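Local structure of glycosylation Associate Protein 2 (Streptococcus agalactiae serotype V, 6OYC) at residues L63-Q68 / E100-K105; F81-V86 / F288-F293. The protein probably takes part, within the Gap123 complex, in the glycosylation and accessory Sec export of a serine-rich surface adhesin, and has a fold related to alpha/beta-hydrolases. All coordinates share one frame; numbering follows the deposited sequence.

How the contacts relate
From the N terminus the chain enters the parallel five-stranded sheet, and contact 1 closes a short loop: strand 62-65 is met again by helix 96-104 after strand 86-89 has been laid beside it. Segment 81-86, which leads into that strand, lies inside this loop, yet its own partner 288-293 comes only after the two antiparallel sheets, so contact 2 crosses contact 1 and closes a far longer loop. Contact 1 is internal to the N-terminal alpha/beta unit; contact 2 joins that unit to strand 283-289 of the eight-stranded mixed sheet. Their centres are 11 Å apart, and K105 links them through probable hydrogen bonds to F81 and Y84.

Contact 1. Residues L63-Q68 / E100-K105; sequences LLLTEQ and EFLRSK
The F101 ring is the flat group of this contact: one face carries K105 CG, 4.2 Å above the plane and displaced toward the rim, while CD2 of L63 arrives at the edge. There L63 CD2 comes within 3.7 Å of F101 CE2 and 3.9 Å of F101 CZ, meeting the outer edge of the ring, close to its plane. L63 and F101 point at each other from strand and helix. With its CG anti to the backbone N (chi1 -170°), F101 extends its ring from the helix toward the strand. L65 CD1 approaches the same CE2 of F101 obliquely, at 4.2 Å, and also lies 3.9 Å from L102 CD2, where the ends of the two leucines pass alongside, running opposite ways. L102 does not aim its CB at the strand, but a CG anti to the carbonyl carbon (chi1 -59°) helps bring CD2 across.

L63 and L65, alternate residues of strand 62-65, both face the helix, whereas L64 turns to the other side and touches F87 and Y110. Strand and helix segments run closer to antiparallel than parallel, at 143°, with axes 12.2 Å apart; branched leucines and a large phenylalanine suit this separation. V11 beside both leucines, and V86 and Y88 of the neighbouring strand, continue the apolar layer. This is the packing of a helix on a parallel sheet, the helix belonging to the beta-alpha-beta crossover from strand 86-89 to 108-110.

At the helix end, F101 O accepts from both K105 N and S104 OG, the serine bond being 3.1 Å long. No hydrogen bond crosses between the two segments: the contact rests on dispersion and burial of hydrocarbon, while the backbone of L63 to L65 bonds to strands 6-11 and 86-89 and to E85.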
loop_
_atom_site.group_PDB
_atom_site.type_symbol
_atom_site.label_atom_id
_atom_site.label_comp_id
_atom_site.label_asym_id
_atom_site.label_seq_id
_atom_site.Cartn_x
_atom_site.Cartn_y
_atom_site.Cartn_z
ATOM N N LEU B 63 19.785 -3.673 -10.527
ATOM C CA LEU B 63 21.224 -3.456 -10.524
ATOM C C LEU B 63 21.769 -4.105 -9.260
ATOM O O LEU B 63 21.410 -3.703 -8.148
ATOM C CB LEU B 63 21.557 -1.961 -10.561
ATOM C CG LEU B 63 23.030 -1.578 -10.348
ATOM C CD1 LEU B 63 23.879 -2.201 -11.445
ATOM C CD2 LEU B 63 23.221 -0.037 -10.297
ATOM N N LEU B 64 22.627 -5.099 -9.424
ATOM C CA LEU B 64 23.158 -5.846 -8.293
ATOM C C LEU B 64 24.601 -5.423 -8.071
ATOM O O LEU B 64 25.469 -5.672 -8.914
ATOM C CB LEU B 64 23.053 -7.354 -8.513
ATOM C CG LEU B 64 23.729 -8.141 -7.386
ATOM C CD1 LEU B 64 23.137 -7.779 -6.019
ATOM C CD2 LEU B 64 23.652 -9.633 -7.649
ATOM N N LEU B 65 24.859 -4.810 -6.930
ATOM C CA LEU B 65 26.183 -4.296 -6.600
ATOM C C LEU B 65 26.795 -5.227 -5.559
ATOM O O LEU B 65 26.301 -5.317 -4.431
ATOM C CB LEU B 65 26.087 -2.854 -6.094
ATOM C CG LEU B 65 25.506 -1.843 -7.095
ATOM C CD1 LEU B 65 25.397 -0.426 -6.492
ATOM C CD2 LEU B 65 26.330 -1.820 -8.381
ATOM N N THR B 66 27.852 -5.934 -5.933
ATOM C CA THR B 66 28.403 -6.934 -5.028
ATOM C C THR B 66 29.668 -6.487 -4.304
ATOM O O THR B 66 30.171 -7.255 -3.482
ATOM C CB THR B 66 28.681 -8.247 -5.772
ATOM O OG1 THR B 66 29.587 -8.005 -6.858
ATOM C CG2 THR B 66 27.370 -8.868 -6.307
ATOM N N GLU B 67 30.189 -5.283 -4.565
ATOM C CA GLU B 67 31.415 -4.809 -3.926
ATOM C C GLU B 67 31.117 -3.718 -2.903
ATOM O O GLU B 67 30.072 -3.058 -2.939
ATOM C CB GLU B 67 32.415 -4.261 -4.954
ATOM C CG GLU B 67 32.612 -5.136 -6.163
ATOM C CD GLU B 67 33.054 -6.536 -5.780
ATOM O OE1 GLU B 67 34.014 -6.661 -4.985
ATOM O OE2 GLU B 67 32.433 -7.509 -6.270
ATOM N N GLN B 68 32.061 -3.518 -1.981
ATOM C CA GLN B 68 31.842 -2.500 -0.960
ATOM C C GLN B 68 31.923 -1.096 -1.542
ATOM O O GLN B 68 31.089 -0.233 -1.228
ATOM C CB GLN B 68 32.845 -2.650 0.173
ATOM C CG GLN B 68 32.788 -1.456 1.092
ATOM C CD GLN B 68 33.212 -1.776 2.497
ATOM O OE1 GLN B 68 32.447 -1.588 3.442
ATOM N NE2 GLN B 68 34.440 -2.255 2.649
ATOM N N GLU B 100 26.369 7.781 -1.801
ATOM C CA GLU B 100 25.449 8.744 -2.403
ATOM C C GLU B 100 24.552 8.057 -3.412
ATOM O O GLU B 100 23.341 8.307 -3.464
ATOM C CB GLU B 100 26.206 9.875 -3.101
ATOM C CG GLU B 100 27.083 10.750 -2.226
ATOM C CD GLU B 100 27.895 11.756 -3.050
ATOM O OE1 GLU B 100 29.058 12.046 -2.667
ATOM O OE2 GLU B 100 27.365 12.245 -4.078
ATOM N N PHE B 101 25.146 7.197 -4.231
ATOM C CA PHE B 101 24.381 6.432 -5.201
ATOM C C PHE B 101 23.317 5.580 -4.512
ATOM O O PHE B 101 22.125 5.682 -4.830
ATOM C CB PHE B 101 25.339 5.577 -6.021
ATOM C CG PHE B 101 24.698 4.926 -7.195
ATOM C CD1 PHE B 101 24.534 5.621 -8.375
ATOM C CD2 PHE B 101 24.244 3.621 -7.115
ATOM C CE1 PHE B 101 23.946 5.036 -9.464
ATOM C CE2 PHE B 101 23.640 3.023 -8.199
ATOM C CZ PHE B 101 23.491 3.731 -9.375
ATOM N N LEU B 102 23.724 4.753 -3.539
ATOM C CA LEU B 102 22.757 3.905 -2.835
ATOM C C LEU B 102 21.610 4.732 -2.270
ATOM O O LEU B 102 20.437 4.340 -2.358
ATOM C CB LEU B 102 23.450 3.129 -1.714
ATOM C CG LEU B 102 24.600 2.208 -2.136
ATOM C CD1 LEU B 102 25.236 1.553 -0.935
ATOM C CD2 LEU B 102 24.153 1.145 -3.150
ATOM N N ARG B 103 21.929 5.894 -1.708
ATOM C CA ARG B 103 20.901 6.696 -1.067
ATOM C C ARG B 103 19.949 7.277 -2.097
ATOM O O ARG B 103 18.725 7.255 -1.907
ATOM C CB ARG B 103 21.558 7.793 -0.235
ATOM C CG ARG B 103 20.604 8.693 0.472
ATOM C CD ARG B 103 21.376 9.707 1.313
ATOM N NE ARG B 103 20.500 10.789 1.740
ATOM C CZ ARG B 103 19.676 10.691 2.778
ATOM N NH1 ARG B 103 19.634 9.565 3.486
ATOM N NH2 ARG B 103 18.888 11.711 3.103
ATOM N N SER B 104 20.479 7.786 -3.205
ATOM C CA SER B 104 19.586 8.360 -4.197
ATOM C C SER B 104 18.695 7.300 -4.826
ATOM O O SER B 104 17.624 7.633 -5.345
ATOM C CB SER B 104 20.379 9.091 -5.281
ATOM O OG SER B 104 20.948 8.172 -6.185
ATOM N N LYS B 105 19.102 6.033 -4.782
ATOM C CA LYS B 105 18.319 4.965 -5.382
ATOM C C LYS B 105 17.603 4.110 -4.345
ATOM O O LYS B 105 17.076 3.045 -4.696
ATOM C CB LYS B 105 19.211 4.086 -6.257
ATOM C CG LYS B 105 19.901 4.832 -7.378
ATOM C CD LYS B 105 18.892 5.521 -8.273
ATOM C CE LYS B 105 19.518 5.910 -9.597
ATOM N NZ LYS B 105 18.547 6.641 -10.442
#

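Contact 2. Residues F81-V86 / F288-F293; sequences FEVYEV and FDPVDF
Y84 supplies the hydrogen bond across this contact: its OH donates to F288 O over 2.6 Å, with a C=O...donor angle of 146° and the donor tilted 20° from the carbonyl plane. The acceptor lies at the edge of the phenol, in the ring plane. A long, rigid tyrosine suits the place, carrying a donor across to a main-chain carbonyl near the end of strand 283-289. A water donates to Y84 OH at 3.2 Å, and its weak link extends the phenol's grip toward F288 N.

Van der Waals contact is made mainly by V83, which lays both methyls over one face of the D289 carboxylate, CG1 3.5 Å and CG2 3.6 Å from D289 OD1; a branched valine spreads well over a flat group. V83 CG1 also lies 4.2 Å from P290 CD.

Turns present these groups. E82 to E85 form a type II turn, and the E85 carboxylate takes E82 N from above its plane. D289 OD1 receives V291 N at 3.1 Å, from the face opposite the valine, in an Asx turn that overlaps the type II' turn P290-F293; aspartate is short enough to fold back there.

One short hydrogen bond and a small apolar patch thus join the N-terminal alpha/beta unit to strand 283-289. Binding of V291 N probably steadies the D289 carboxylate, while the salt bridge of nearby E82 to K317 would ease the proximity of two acids.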
loop_
_atom_site.group_PDB
_atom_site.type_symbol
_atom_site.label_atom_id
_atom_site.label_comp_id
_atom_site.label_asym_id
_atom_site.label_seq_id
_atom_site.Cartn_x
_atom_site.Cartn_y
_atom_site.Cartn_z
ATOM N N PHE B 81 18.416 3.238 -13.817
ATOM C CA PHE B 81 17.749 2.466 -12.771
ATOM C C PHE B 81 16.922 3.371 -11.869
ATOM O O PHE B 81 17.319 4.499 -11.571
ATOM C CB PHE B 81 18.765 1.673 -11.928
ATOM C CG PHE B 81 19.439 0.570 -12.696
ATOM C CD1 PHE B 81 18.776 -0.637 -12.937
ATOM C CD2 PHE B 81 20.719 0.754 -13.223
ATOM C CE1 PHE B 81 19.381 -1.645 -13.679
ATOM C CE2 PHE B 81 21.336 -0.243 -13.951
ATOM C CZ PHE B 81 20.662 -1.454 -14.189
ATOM N N GLU B 82 15.776 2.858 -11.437
ATOM C CA GLU B 82 14.843 3.557 -10.569
ATOM C C GLU B 82 15.150 3.239 -9.114
ATOM O O GLU B 82 15.885 2.306 -8.800
ATOM C CB GLU B 82 13.399 3.147 -10.890
ATOM C CG GLU B 82 12.967 3.478 -12.296
ATOM C CD GLU B 82 12.883 4.977 -12.514
ATOM O OE1 GLU B 82 12.068 5.635 -11.815
ATOM O OE2 GLU B 82 13.639 5.496 -13.367
ATOM N N VAL B 83 14.531 4.003 -8.215
ATOM C CA VAL B 83 14.650 3.688 -6.800
ATOM C C VAL B 83 14.194 2.244 -6.519
ATOM O O VAL B 83 13.364 1.669 -7.241
ATOM C CB VAL B 83 13.851 4.705 -5.968
ATOM C CG1 VAL B 83 14.558 6.077 -6.003
ATOM C CG2 VAL B 83 12.406 4.803 -6.479
ATOM N N TYR B 84 14.769 1.657 -5.463
ATOM C CA TYR B 84 14.484 0.287 -5.013
ATOM C C TYR B 84 14.890 -0.787 -6.011
ATOM O O TYR B 84 14.708 -1.976 -5.722
ATOM C CB TYR B 84 13.000 0.106 -4.674
ATOM C CG TYR B 84 12.544 1.097 -3.647
ATOM C CD1 TYR B 84 13.059 1.059 -2.357
ATOM C CD2 TYR B 84 11.625 2.087 -3.965
ATOM C CE1 TYR B 84 12.655 1.971 -1.396
ATOM C CE2 TYR B 84 11.222 3.001 -3.020
ATOM C CZ TYR B 84 11.754 2.947 -1.732
ATOM O OH TYR B 84 11.366 3.862 -0.773
ATOM N N GLU B 85 15.447 -0.400 -7.165
ATOM C CA GLU B 85 15.955 -1.371 -8.127
ATOM C C GLU B 85 17.418 -1.702 -7.902
ATOM O O GLU B 85 17.987 -2.493 -8.655
ATOM C CB GLU B 85 15.758 -0.872 -9.563
ATOM C CG GLU B 85 14.297 -0.858 -9.994
ATOM C CD GLU B 85 14.111 -0.523 -11.474
ATOM O OE1 GLU B 85 15.102 -0.152 -12.150
ATOM O OE2 GLU B 85 12.958 -0.611 -11.947
ATOM N N VAL B 86 18.048 -1.115 -6.895
ATOM C CA VAL B 86 19.474 -1.283 -6.669
ATOM C C VAL B 86 19.663 -2.131 -5.422
ATOM O O VAL B 86 18.931 -1.975 -4.431
ATOM C CB VAL B 86 20.175 0.086 -6.543
ATOM C CG1 VAL B 86 21.678 -0.083 -6.277
ATOM C CG2 VAL B 86 19.935 0.882 -7.818
ATOM N N PHE B 288 7.315 5.313 -0.908
ATOM C CA PHE B 288 8.072 6.558 -0.802
ATOM C C PHE B 288 9.163 6.621 -1.864
ATOM O O PHE B 288 9.954 5.684 -1.994
ATOM C CB PHE B 288 8.672 6.700 0.600
ATOM C CG PHE B 288 9.716 7.785 0.726
ATOM C CD1 PHE B 288 9.356 9.131 0.687
ATOM C CD2 PHE B 288 11.049 7.455 0.929
ATOM C CE1 PHE B 288 10.327 10.134 0.830
ATOM C CE2 PHE B 288 12.018 8.446 1.080
ATOM C CZ PHE B 288 11.656 9.790 1.029
ATOM N N ASP B 289 9.199 7.726 -2.604
ATOM C CA ASP B 289 10.225 7.991 -3.621
ATOM C C ASP B 289 10.823 9.366 -3.328
ATOM O O ASP B 289 10.115 10.384 -3.484
ATOM C CB ASP B 289 9.630 7.941 -5.032
ATOM C CG ASP B 289 10.689 8.027 -6.145
ATOM O OD1 ASP B 289 11.868 8.340 -5.876
ATOM O OD2 ASP B 289 10.332 7.783 -7.315
ATOM N N PRO B 290 12.092 9.453 -2.906
ATOM C CA PRO B 290 12.667 10.776 -2.583
ATOM C C PRO B 290 12.982 11.622 -3.804
ATOM O O PRO B 290 13.198 12.821 -3.648
ATOM C CB PRO B 290 13.950 10.423 -1.817
ATOM C CG PRO B 290 14.396 9.153 -2.473
ATOM C CD PRO B 290 13.107 8.387 -2.827
ATOM N N VAL B 291 13.052 11.033 -4.998
ATOM C CA VAL B 291 13.272 11.753 -6.254
ATOM C C VAL B 291 14.522 12.634 -6.168
ATOM O O VAL B 291 15.632 12.112 -6.020
ATOM C CB VAL B 291 12.007 12.536 -6.651
ATOM C CG1 VAL B 291 12.076 13.026 -8.133
ATOM C CG2 VAL B 291 10.789 11.628 -6.457
ATOM N N ASP B 292 14.380 13.959 -6.284
ATOM C CA ASP B 292 15.552 14.841 -6.299
ATOM C C ASP B 292 15.917 15.368 -4.919
ATOM O O ASP B 292 16.820 16.200 -4.809
ATOM C CB ASP B 292 15.359 16.023 -7.268
ATOM C CG ASP B 292 14.110 16.856 -6.968
ATOM O OD1 ASP B 292 13.683 16.945 -5.793
ATOM O OD2 ASP B 292 13.553 17.432 -7.927
ATOM N N PHE B 293 15.236 14.909 -3.871
ATOM C CA PHE B 293 15.563 15.232 -2.484
ATOM C C PHE B 293 15.412 16.721 -2.187
ATOM O O PHE B 293 15.975 17.227 -1.208
ATOM C CB PHE B 293 16.978 14.774 -2.118
ATOM C CG PHE B 293 17.164 13.273 -2.073
ATOM C CD1 PHE B 293 17.298 12.535 -3.245
ATOM C CD2 PHE B 293 17.276 12.610 -0.854
ATOM C CE1 PHE B 293 17.518 11.158 -3.208
ATOM C CE2 PHE B 293 17.497 11.229 -0.808
ATOM C CZ PHE B 293 17.620 10.504 -1.989
HETATM O O HOH W 1 8.459 3.057 0.319
#